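Local coordinates for aminoglycoside phosphotransferase (Alicyclobacillus acidocaldarius subsp. acidocaldarius, PDB 4PDY), which probably transfers phosphoryl groups as a member of the kinase-like aminoglycoside phosphotransferase family, and here carries a bound histidine, at residues Arg189-Arg194 against Lys334-Leu339; Leu259-Leu264 against Phe301-Trp306. All blocks are in the same frame, centred on the assembly; numbering follows the deposited sequence. Where two conformers were deposited one is given.

Contact 1 (Arg189-Arg194 against Lys334-Leu339); sequences RDELHR and KRQAFL. With SCN (thiocyanate ion), chain C.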
ATOM      1  N   ARG A 189      -7.190 -24.523 -10.005  1.00 14.90           N
ATOM      2  CA  ARG A 189      -7.284 -24.913  -8.598  1.00 18.34           C
ATOM      3  C   ARG A 189      -6.001 -25.524  -8.057  1.00 15.43           C
ATOM      4  O   ARG A 189      -5.608 -25.237  -6.939  1.00 17.20           O
ATOM      5  CB  ARG A 189      -8.390 -25.938  -8.393  1.00 23.42           C
ATOM      6  CG  ARG A 189      -9.784 -25.355  -8.382  1.00 27.15           C
ATOM      7  CD  ARG A 189     -10.804 -26.489  -8.340  1.00 30.09           C
ATOM      8  NE  ARG A 189     -11.007 -27.046  -9.679  1.00 29.45           N
ATOM      9  CZ  ARG A 189     -11.768 -28.100  -9.959  1.00 32.49           C
ATOM     10  NH1 ARG A 189     -12.394 -28.776  -8.987  1.00 35.48           N
ATOM     11  NH2 ARG A 189     -11.883 -28.486 -11.230  1.00 31.88           N
ATOM     12  N   ASP A 190      -5.359 -26.385  -8.834  1.00 17.10           N
ATOM     13  CA  ASP A 190      -4.205 -27.095  -8.308  1.00 17.87           C
ATOM     14  C   ASP A 190      -3.038 -26.130  -8.086  1.00 15.22           C
ATOM     15  O   ASP A 190      -2.372 -26.213  -7.037  1.00 16.70           O
ATOM     16  CB  ASP A 190      -3.836 -28.297  -9.183  1.00 23.33           C
ATOM     17  CG  ASP A 190      -4.865 -29.440  -9.080  1.00 28.54           C
ATOM     18  OD1 ASP A 190      -5.044 -30.027  -7.974  1.00 33.00           O
ATOM     19  OD2 ASP A 190      -5.494 -29.758 -10.111  1.00 33.19           O
ATOM     20  N   GLU A 191      -2.837 -25.159  -8.993  1.00 14.78           N
ATOM     21  CA  GLU A 191      -1.780 -24.165  -8.778  1.00 14.54           C
ATOM     22  C   GLU A 191      -2.107 -23.240  -7.611  1.00 12.57           C
ATOM     23  O   GLU A 191      -1.233 -22.855  -6.839  1.00 13.38           O
ATOM     24  CB  GLU A 191      -1.498 -23.321 -10.028  1.00 17.65           C
ATOM     25  CG  GLU A 191      -0.512 -22.165  -9.778  1.00 23.88           C
ATOM     26  CD  GLU A 191      -0.275 -21.260 -10.987  1.00 28.33           C
ATOM     27  OE1 GLU A 191      -0.773 -20.076 -10.989  1.00 23.75           O
ATOM     28  OE2 GLU A 191       0.411 -21.742 -11.927  1.00 32.33           O
ATOM     29  N   LEU A 192      -3.354 -22.810  -7.527  1.00 12.20           N
ATOM     30  CA  LEU A 192      -3.750 -21.931  -6.438  1.00 14.34           C
ATOM     31  C   LEU A 192      -3.554 -22.628  -5.086  1.00 12.80           C
ATOM     32  O   LEU A 192      -3.046 -22.039  -4.142  1.00 12.06           O
ATOM     33  CB  LEU A 192      -5.211 -21.514  -6.620  1.00 14.15           C
ATOM     34  CG  LEU A 192      -5.540 -20.599  -7.801  1.00 15.16           C
ATOM     35  CD1 LEU A 192      -7.052 -20.437  -7.843  1.00 16.93           C
ATOM     36  CD2 LEU A 192      -4.874 -19.253  -7.640  1.00 15.88           C
ATOM     37  N   HIS A 193      -3.963 -23.891  -5.022  1.00 13.58           N
ATOM     38  CA  HIS A 193      -3.807 -24.702  -3.804  1.00 15.11           C
ATOM     39  C   HIS A 193      -2.325 -24.825  -3.423  1.00 13.05           C
ATOM     40  O   HIS A 193      -1.948 -24.600  -2.264  1.00 13.98           O
ATOM     41  CB  HIS A 193      -4.464 -26.073  -4.013  1.00 16.78           C
ATOM     42  CG  HIS A 193      -4.430 -26.977  -2.816  1.00 22.45           C
ATOM     43  ND1 HIS A 193      -4.763 -28.309  -2.895  1.00 33.31           N
ATOM     44  CD2 HIS A 193      -4.121 -26.744  -1.519  1.00 22.66           C
ATOM     45  CE1 HIS A 193      -4.657 -28.862  -1.700  1.00 31.63           C
ATOM     46  NE2 HIS A 193      -4.265 -27.935  -0.846  1.00 23.68           N
ATOM     47  N   ARG A 194      -1.488 -25.130  -4.403  1.00 14.99           N
ATOM     48  CA  ARG A 194      -0.050 -25.280  -4.161  1.00 15.69           C
ATOM     49  C   ARG A 194       0.546 -23.989  -3.612  1.00 13.64           C
ATOM     50  O   ARG A 194       1.277 -23.986  -2.629  1.00 16.83           O
ATOM     51  CB  ARG A 194       0.692 -25.687  -5.436  1.00 21.02           C
ATOM     52  CG  ARG A 194       2.114 -26.142  -5.163  1.00 23.57           C
ATOM     53  CD  ARG A 194       3.002 -26.313  -6.392  1.00 30.46           C
ATOM     54  NE  ARG A 194       2.283 -26.658  -7.618  1.00 35.68           N
ATOM     55  CZ  ARG A 194       2.178 -25.895  -8.713  1.00 32.65           C
ATOM     56  NH1 ARG A 194       2.756 -24.708  -8.800  1.00 41.00           N
ATOM     57  NH2 ARG A 194       1.490 -26.347  -9.750  1.00 38.46           N
ATOM     58  N   LYS A 334       5.064 -16.845 -15.734  1.00 14.28           N
ATOM     59  CA  LYS A 334       6.090 -15.841 -15.432  1.00 14.55           C
ATOM     60  C   LYS A 334       6.196 -15.560 -13.932  1.00 14.43           C
ATOM     61  O   LYS A 334       7.291 -15.403 -13.396  1.00 14.51           O
ATOM     62  CB  LYS A 334       5.834 -14.529 -16.195  1.00 17.52           C
ATOM     63  CG  LYS A 334       6.270 -14.571 -17.639  1.00 25.90           C
ATOM     64  CD  LYS A 334       7.783 -14.612 -17.786  1.00 31.91           C
ATOM     65  CE  LYS A 334       8.408 -13.251 -17.566  1.00 38.92           C
ATOM     66  NZ  LYS A 334       9.847 -13.278 -17.928  1.00 45.32           N
ATOM     67  N   ARG A 335       5.050 -15.516 -13.263  1.00 12.94           N
ATOM     68  CA  ARG A 335       5.014 -15.337 -11.809  1.00 12.36           C
ATOM     69  C   ARG A 335       5.706 -16.514 -11.094  1.00 12.52           C
ATOM     70  O   ARG A 335       6.528 -16.313 -10.192  1.00 13.91           O
ATOM     71  CB  ARG A 335       3.563 -15.182 -11.340  1.00 12.65           C
ATOM     72  CG  ARG A 335       3.389 -15.144  -9.831  1.00 12.10           C
ATOM     73  CD  ARG A 335       1.939 -14.898  -9.442  1.00 12.86           C
ATOM     74  NE  ARG A 335       1.725 -14.942  -8.006  1.00 12.39           N
ATOM     75  CZ  ARG A 335       1.624 -16.075  -7.290  1.00 12.82           C
ATOM     76  NH1 ARG A 335       1.691 -17.258  -7.889  1.00 13.62           N
ATOM     77  NH2 ARG A 335       1.437 -16.008  -5.980  1.00 15.38           N
ATOM     78  N   GLN A 336       5.369 -17.736 -11.510  0.50 12.90           N
ATOM     79  CA  GLN A 336       6.013 -18.941 -10.965  0.50 12.33           C
ATOM     80  C   GLN A 336       7.523 -18.881 -11.160  0.50 13.35           C
ATOM     81  O   GLN A 336       8.283 -19.153 -10.238  0.50 14.63           O
ATOM     82  CB  GLN A 336       5.467 -20.204 -11.641  0.50 11.74           C
ATOM     83  CG  GLN A 336       4.046 -20.564 -11.244  0.50 11.37           C
ATOM     84  CD  GLN A 336       3.899 -20.843  -9.764  0.50 11.32           C
ATOM     85  OE1 GLN A 336       4.658 -21.629  -9.195  0.50 12.46           O
ATOM     86  NE2 GLN A 336       2.918 -20.231  -9.143  0.50 10.37           N
ATOM     87  N   ALA A 337       7.959 -18.501 -12.362  1.00 14.36           N
ATOM     88  CA  ALA A 337       9.393 -18.421 -12.675  1.00 15.21           C
ATOM     89  C   ALA A 337      10.117 -17.400 -11.801  1.00 14.20           C
ATOM     90  O   ALA A 337      11.233 -17.607 -11.341  1.00 15.01           O
ATOM     91  CB  ALA A 337       9.597 -18.078 -14.143  1.00 14.27           C
ATOM     92  N   PHE A 338       9.478 -16.265 -11.595  1.00 13.92           N
ATOM     93  CA  PHE A 338      10.061 -15.239 -10.761  1.00 14.01           C
ATOM     94  C   PHE A 338      10.203 -15.700  -9.320  1.00 14.09           C
ATOM     95  O   PHE A 338      11.252 -15.520  -8.700  1.00 13.26           O
ATOM     96  CB  PHE A 338       9.291 -13.917 -10.774  1.00 13.55           C
ATOM     97  CG  PHE A 338       9.812 -12.977  -9.744  1.00 13.63           C
ATOM     98  CD1 PHE A 338      11.001 -12.289  -9.951  1.00 15.00           C
ATOM     99  CD2 PHE A 338       9.214 -12.901  -8.500  1.00 15.14           C
ATOM    100  CE1 PHE A 338      11.543 -11.516  -8.931  1.00 14.52           C
ATOM    101  CE2 PHE A 338       9.740 -12.111  -7.495  1.00 14.32           C
ATOM    102  CZ  PHE A 338      10.902 -11.408  -7.719  1.00 15.15           C
ATOM    103  N   LEU A 339       9.129 -16.278  -8.788  1.00 13.59           N
ATOM    104  CA  LEU A 339       9.156 -16.730  -7.404  1.00 14.35           C
ATOM    105  C   LEU A 339      10.162 -17.851  -7.213  1.00 13.61           C
ATOM    106  O   LEU A 339      10.788 -17.916  -6.175  1.00 13.17           O
ATOM    107  CB  LEU A 339       7.773 -17.124  -6.909  1.00 14.60           C
ATOM    108  CG  LEU A 339       6.754 -15.973  -6.874  1.00 15.07           C
ATOM    109  CD1 LEU A 339       5.361 -16.535  -6.642  1.00 16.32           C
ATOM    110  CD2 LEU A 339       7.119 -14.949  -5.811  1.00 17.28           C
TER
HETATM  111  S   SCN C 402      -1.347 -12.693  -6.402  0.75 24.81           S
HETATM  112  C   SCN C 402      -0.003 -12.313  -6.678  0.75 14.95           C
HETATM  113  N   SCN C 402       1.028 -12.019  -6.889  0.75 10.33           N
HETATM  114  O   HOH W   1       1.509 -18.274 -10.663  1.00 17.56           O
HETATM  115  O   HOH W   2       3.546 -23.201  -6.912  1.00 30.63           O

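Contact 2 (Leu259-Leu264 against Phe301-Trp306); sequences LLRRSL and FPYLPW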
ATOM      1  N   LEU A 259       4.590  -3.253  -2.197  1.00  9.55           N
ATOM      2  CA  LEU A 259       5.219  -2.620  -3.350  1.00  9.53           C
ATOM      3  C   LEU A 259       5.574  -3.653  -4.407  1.00 10.87           C
ATOM      4  O   LEU A 259       5.299  -3.473  -5.600  1.00 10.52           O
ATOM      5  CB  LEU A 259       6.460  -1.855  -2.925  1.00 10.40           C
ATOM      6  CG  LEU A 259       7.227  -1.190  -4.080  1.00  9.48           C
ATOM      7  CD1 LEU A 259       6.380  -0.183  -4.868  1.00 10.06           C
ATOM      8  CD2 LEU A 259       8.454  -0.512  -3.540  1.00 10.99           C
ATOM      9  N   LEU A 260       6.188  -4.761  -3.975  1.00  9.98           N
ATOM     10  CA  LEU A 260       6.583  -5.766  -4.932  1.00  9.94           C
ATOM     11  C   LEU A 260       5.389  -6.368  -5.664  1.00  8.95           C
ATOM     12  O   LEU A 260       5.441  -6.609  -6.863  1.00 10.38           O
ATOM     13  CB  LEU A 260       7.398  -6.869  -4.234  1.00  9.85           C
ATOM     14  CG  LEU A 260       8.828  -6.500  -3.850  1.00 11.55           C
ATOM     15  CD1 LEU A 260       9.404  -7.436  -2.797  1.00 11.79           C
ATOM     16  CD2 LEU A 260       9.748  -6.526  -5.067  1.00 12.31           C
ATOM     17  N   ARG A 261       4.326  -6.693  -4.939  1.00  9.51           N
ATOM     18  CA  ARG A 261       3.225  -7.368  -5.587  1.00 10.51           C
ATOM     19  C   ARG A 261       2.608  -6.455  -6.654  1.00 10.89           C
ATOM     20  O   ARG A 261       2.315  -6.881  -7.756  1.00 11.77           O
ATOM     21  CB  ARG A 261       2.162  -7.866  -4.596  1.00 11.02           C
ATOM     22  CG  ARG A 261       1.319  -8.937  -5.256  1.00 12.82           C
ATOM     23  CD  ARG A 261       0.011  -9.266  -4.572  1.00 14.20           C
ATOM     24  NE  ARG A 261       0.072  -9.658  -3.172  1.00 14.22           N
ATOM     25  CZ  ARG A 261       0.390 -10.865  -2.665  1.00 16.67           C
ATOM     26  NH1 ARG A 261       0.746 -11.894  -3.426  1.00 15.25           N
ATOM     27  NH2 ARG A 261       0.310 -11.031  -1.355  1.00 18.51           N
ATOM     28  N   ARG A 262       2.393  -5.219  -6.279  1.00 11.99           N
ATOM     29  CA  ARG A 262       1.790  -4.270  -7.228  1.00 11.48           C
ATOM     30  C   ARG A 262       2.677  -4.050  -8.444  1.00 11.10           C
ATOM     31  O   ARG A 262       2.196  -4.029  -9.592  1.00 14.80           O
ATOM     32  CB  ARG A 262       1.506  -2.950  -6.513  1.00 13.46           C
ATOM     33  CG  ARG A 262       0.325  -3.053  -5.553  1.00 18.59           C
ATOM     34  CD  ARG A 262      -0.076  -1.734  -4.903  1.00 25.28           C
ATOM     35  NE  ARG A 262      -1.226  -1.932  -4.004  1.00 29.11           N
ATOM     36  CZ  ARG A 262      -1.207  -1.850  -2.666  1.00 31.81           C
ATOM     37  NH1 ARG A 262      -0.105  -1.527  -1.983  1.00 24.21           N
ATOM     38  NH2 ARG A 262      -2.331  -2.074  -1.990  1.00 37.00           N
ATOM     39  N   SER A 263       3.968  -3.865  -8.195  0.50 11.08           N
ATOM     40  CA  SER A 263       4.925  -3.637  -9.275  0.50 12.06           C
ATOM     41  C   SER A 263       4.986  -4.858 -10.183  0.50 12.94           C
ATOM     42  O   SER A 263       4.776  -4.765 -11.405  0.50 13.01           O
ATOM     43  CB  SER A 263       6.320  -3.342  -8.724  0.50 13.30           C
ATOM     44  OG  SER A 263       6.328  -2.220  -7.857  0.50 13.31           O
ATOM     45  N   LEU A 264       5.254  -6.015  -9.576  1.00 11.40           N
ATOM     46  CA  LEU A 264       5.448  -7.225 -10.353  1.00 10.38           C
ATOM     47  C   LEU A 264       4.201  -7.641 -11.124  1.00 11.48           C
ATOM     48  O   LEU A 264       4.300  -8.141 -12.234  1.00 13.32           O
ATOM     49  CB  LEU A 264       5.944  -8.371  -9.479  1.00 10.66           C
ATOM     50  CG  LEU A 264       7.358  -8.158  -8.936  1.00 11.42           C
ATOM     51  CD1 LEU A 264       7.621  -9.097  -7.761  1.00 12.22           C
ATOM     52  CD2 LEU A 264       8.443  -8.354  -9.996  1.00 13.45           C
ATOM     53  N   PHE A 301       1.472 -16.210  -1.768  1.00 10.82           N
ATOM     54  CA  PHE A 301       0.025 -16.412  -1.628  1.00 10.83           C
ATOM     55  C   PHE A 301      -0.691 -15.875  -2.875  1.00 10.03           C
ATOM     56  O   PHE A 301      -0.342 -14.775  -3.327  1.00 11.64           O
ATOM     57  CB  PHE A 301      -0.545 -15.677  -0.430  1.00 11.35           C
ATOM     58  CG  PHE A 301      -1.918 -16.129  -0.091  1.00 11.61           C
ATOM     59  CD1 PHE A 301      -2.124 -17.221   0.762  1.00 13.95           C
ATOM     60  CD2 PHE A 301      -3.015 -15.508  -0.672  1.00 11.83           C
ATOM     61  CE1 PHE A 301      -3.398 -17.653   1.041  1.00 14.71           C
ATOM     62  CE2 PHE A 301      -4.296 -15.944  -0.399  1.00 14.39           C
ATOM     63  CZ  PHE A 301      -4.493 -17.017   0.459  1.00 15.39           C
ATOM     64  N   PRO A 302      -1.677 -16.604  -3.413  1.00 10.59           N
ATOM     65  CA  PRO A 302      -2.432 -16.139  -4.590  1.00 12.04           C
ATOM     66  C   PRO A 302      -3.492 -15.082  -4.223  1.00 12.68           C
ATOM     67  O   PRO A 302      -4.699 -15.320  -4.256  1.00 12.19           O
ATOM     68  CB  PRO A 302      -3.040 -17.430  -5.143  1.00 12.37           C
ATOM     69  CG  PRO A 302      -3.287 -18.259  -3.922  1.00 13.01           C
ATOM     70  CD  PRO A 302      -2.145 -17.943  -2.974  1.00 12.07           C
ATOM     71  N   TYR A 303      -2.988 -13.927  -3.836  1.00 11.70           N
ATOM     72  CA  TYR A 303      -3.803 -12.847  -3.328  1.00 12.08           C
ATOM     73  C   TYR A 303      -4.809 -12.326  -4.351  1.00 10.66           C
ATOM     74  O   TYR A 303      -5.958 -12.107  -4.029  1.00 10.66           O
ATOM     75  CB  TYR A 303      -2.888 -11.685  -2.914  1.00 12.91           C
ATOM     76  CG  TYR A 303      -3.620 -10.434  -2.523  1.00 14.04           C
ATOM     77  CD1 TYR A 303      -4.252 -10.310  -1.286  1.00 16.75           C
ATOM     78  CD2 TYR A 303      -3.681  -9.364  -3.409  1.00 16.77           C
ATOM     79  CE1 TYR A 303      -4.930  -9.151  -0.947  1.00 18.88           C
ATOM     80  CE2 TYR A 303      -4.342  -8.201  -3.072  1.00 17.69           C
ATOM     81  CZ  TYR A 303      -4.955  -8.085  -1.850  1.00 17.97           C
ATOM     82  OH  TYR A 303      -5.617  -6.901  -1.590  1.00 23.85           O
ATOM     83  N   LEU A 304      -4.360 -12.141  -5.585  1.00 11.32           N
ATOM     84  CA  LEU A 304      -5.265 -11.553  -6.569  1.00 11.37           C
ATOM     85  C   LEU A 304      -6.442 -12.485  -6.898  1.00 11.19           C
ATOM     86  O   LEU A 304      -7.594 -12.053  -6.884  1.00 11.26           O
ATOM     87  CB  LEU A 304      -4.498 -11.040  -7.807  1.00 15.62           C
ATOM     88  CG  LEU A 304      -5.202 -10.440  -9.018  1.00 23.79           C
ATOM     89  CD1 LEU A 304      -4.327  -9.374  -9.668  1.00 30.63           C
ATOM     90  CD2 LEU A 304      -5.470 -11.552 -10.014  1.00 28.20           C
ATOM     91  N   PRO A 305      -6.170 -13.766  -7.206  1.00 11.33           N
ATOM     92  CA  PRO A 305      -7.310 -14.664  -7.389  1.00 10.65           C
ATOM     93  C   PRO A 305      -8.265 -14.691  -6.189  1.00  9.67           C
ATOM     94  O   PRO A 305      -9.482 -14.724  -6.376  1.00 10.97           O
ATOM     95  CB  PRO A 305      -6.651 -16.026  -7.614  1.00 12.79           C
ATOM     96  CG  PRO A 305      -5.351 -15.681  -8.246  1.00 13.32           C
ATOM     97  CD  PRO A 305      -4.908 -14.423  -7.564  1.00 12.86           C
ATOM     98  N   TRP A 306      -7.715 -14.698  -4.966  1.00  9.18           N
ATOM     99  CA  TRP A 306      -8.555 -14.649  -3.779  1.00  9.76           C
ATOM    100  C   TRP A 306      -9.429 -13.396  -3.816  1.00 10.46           C
ATOM    101  O   TRP A 306     -10.623 -13.458  -3.635  1.00 10.30           O
ATOM    102  CB  TRP A 306      -7.736 -14.724  -2.459  1.00 10.54           C
ATOM    103  CG  TRP A 306      -8.618 -14.323  -1.370  1.00 10.42           C
ATOM    104  CD1 TRP A 306      -9.664 -15.046  -0.836  1.00 10.44           C
ATOM    105  CD2 TRP A 306      -8.721 -13.010  -0.815  1.00 11.04           C
ATOM    106  NE1 TRP A 306     -10.360 -14.271   0.047  1.00 11.73           N
ATOM    107  CE2 TRP A 306      -9.825 -13.007   0.055  1.00 10.79           C
ATOM    108  CE3 TRP A 306      -7.986 -11.832  -0.982  1.00 12.35           C
ATOM    109  CZ2 TRP A 306     -10.177 -11.897   0.790  1.00 14.10           C
ATOM    110  CZ3 TRP A 306      -8.352 -10.733  -0.258  1.00 12.97           C
ATOM    111  CH2 TRP A 306      -9.430 -10.774   0.618  1.00 13.95           C
TER

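Contact 1 (Arg189-Arg194 against Lys334-Leu339)
E191 and Q336 reach toward each other from opposite directions. With CG anti to the backbone N (chi1 173°) and the chain extended beyond it, E191 brings its carboxylate to the Q336 amide, the two planes 30° apart. Q336 was modelled in two conformers, and its contacts here hold for the one described. E191 CD lies 3.8 Å from Q336 NE2, and the polar link runs through a water instead: it donates to E191 OE1 at 2.9 Å and accepts from R335 NH1 at 3.0 Å and from Q336 NE2. This is a thin, solvent-side helix-to-helix contact in the helical part of the kinase-like fold, joining the first turn of helix 189-203 to the long C-terminal helix 319-347. R335 also forms a salt bridge with D195, its NE gives a weak bond of 3.2 Å to the N of a thiocyanate, and L339 CD1 lies over the centre of its guanidinium, 3.8 Å above the plane. A leucine in place of R335 would probably leave D195 without its charged mate and the bridging water without one of its donors. Farther along, R194 comes edge-on: R194 NH1 lies 3.6 Å from Q336 OE1, guanidinium and amide planes nearly perpendicular.

Contact 2 (Leu259-Leu264 against Phe301-Trp306)
An inverse gamma turn centred on P302, which also takes the N-cap position of helix 303-315, is where R261 of helix 252-266 meets F301 and Y303. R261 sends CG away from its own N (chi1 -161°), then turns at chi3, which lays its guanidinium flat beneath the start of the Y303 side chain. Y303 CB stands over the centre of that face, 3.4 Å from R261 CZ. The guanidinium and the phenol ring are only 20° apart in tilt, but the ring is shifted off to one side, so R261 NE approaches Y303 CD2 obliquely at 3.8 Å and the aliphatic R261 CD packs beside the same ring carbon. At the far end R261 NH1 gives F301 O a weak, strongly bent bond of 3.1 Å, angle 123°. F301 O also receives a weak bond from Y303 N within the turn. The firmer polar hold on R261 is the hydrogen bond from NH2 to the carbonyl O of I298, in the last turn of helix 289-300. Around the turn, F301 packs on A196 and S199 of helix 189-203, and P302, L304 and P305 touch Y328 of helix 319-347.

Contact 1 lies at the surface, about 23 Å from the centre of the chain, whereas contact 2 is partly buried at about 11 Å; their own centres are 12 Å apart. Contact 1 is carried by the Q336 amide, charged side chains and water, while contact 2 relies on Y303 CB packed against the face of the R261 guanidinium, with backbone carbonyls taking its N-H groups. The two share no helix, yet they touch directly: L192 CD2 packs on P302 CB at 3.6 Å and F338 CE2 on L264 CD1 at 3.7 Å. R335 and R261 both lie beside one thiocyanate, probably from the crystallisation liquor, and both approach the F301 carbonyl.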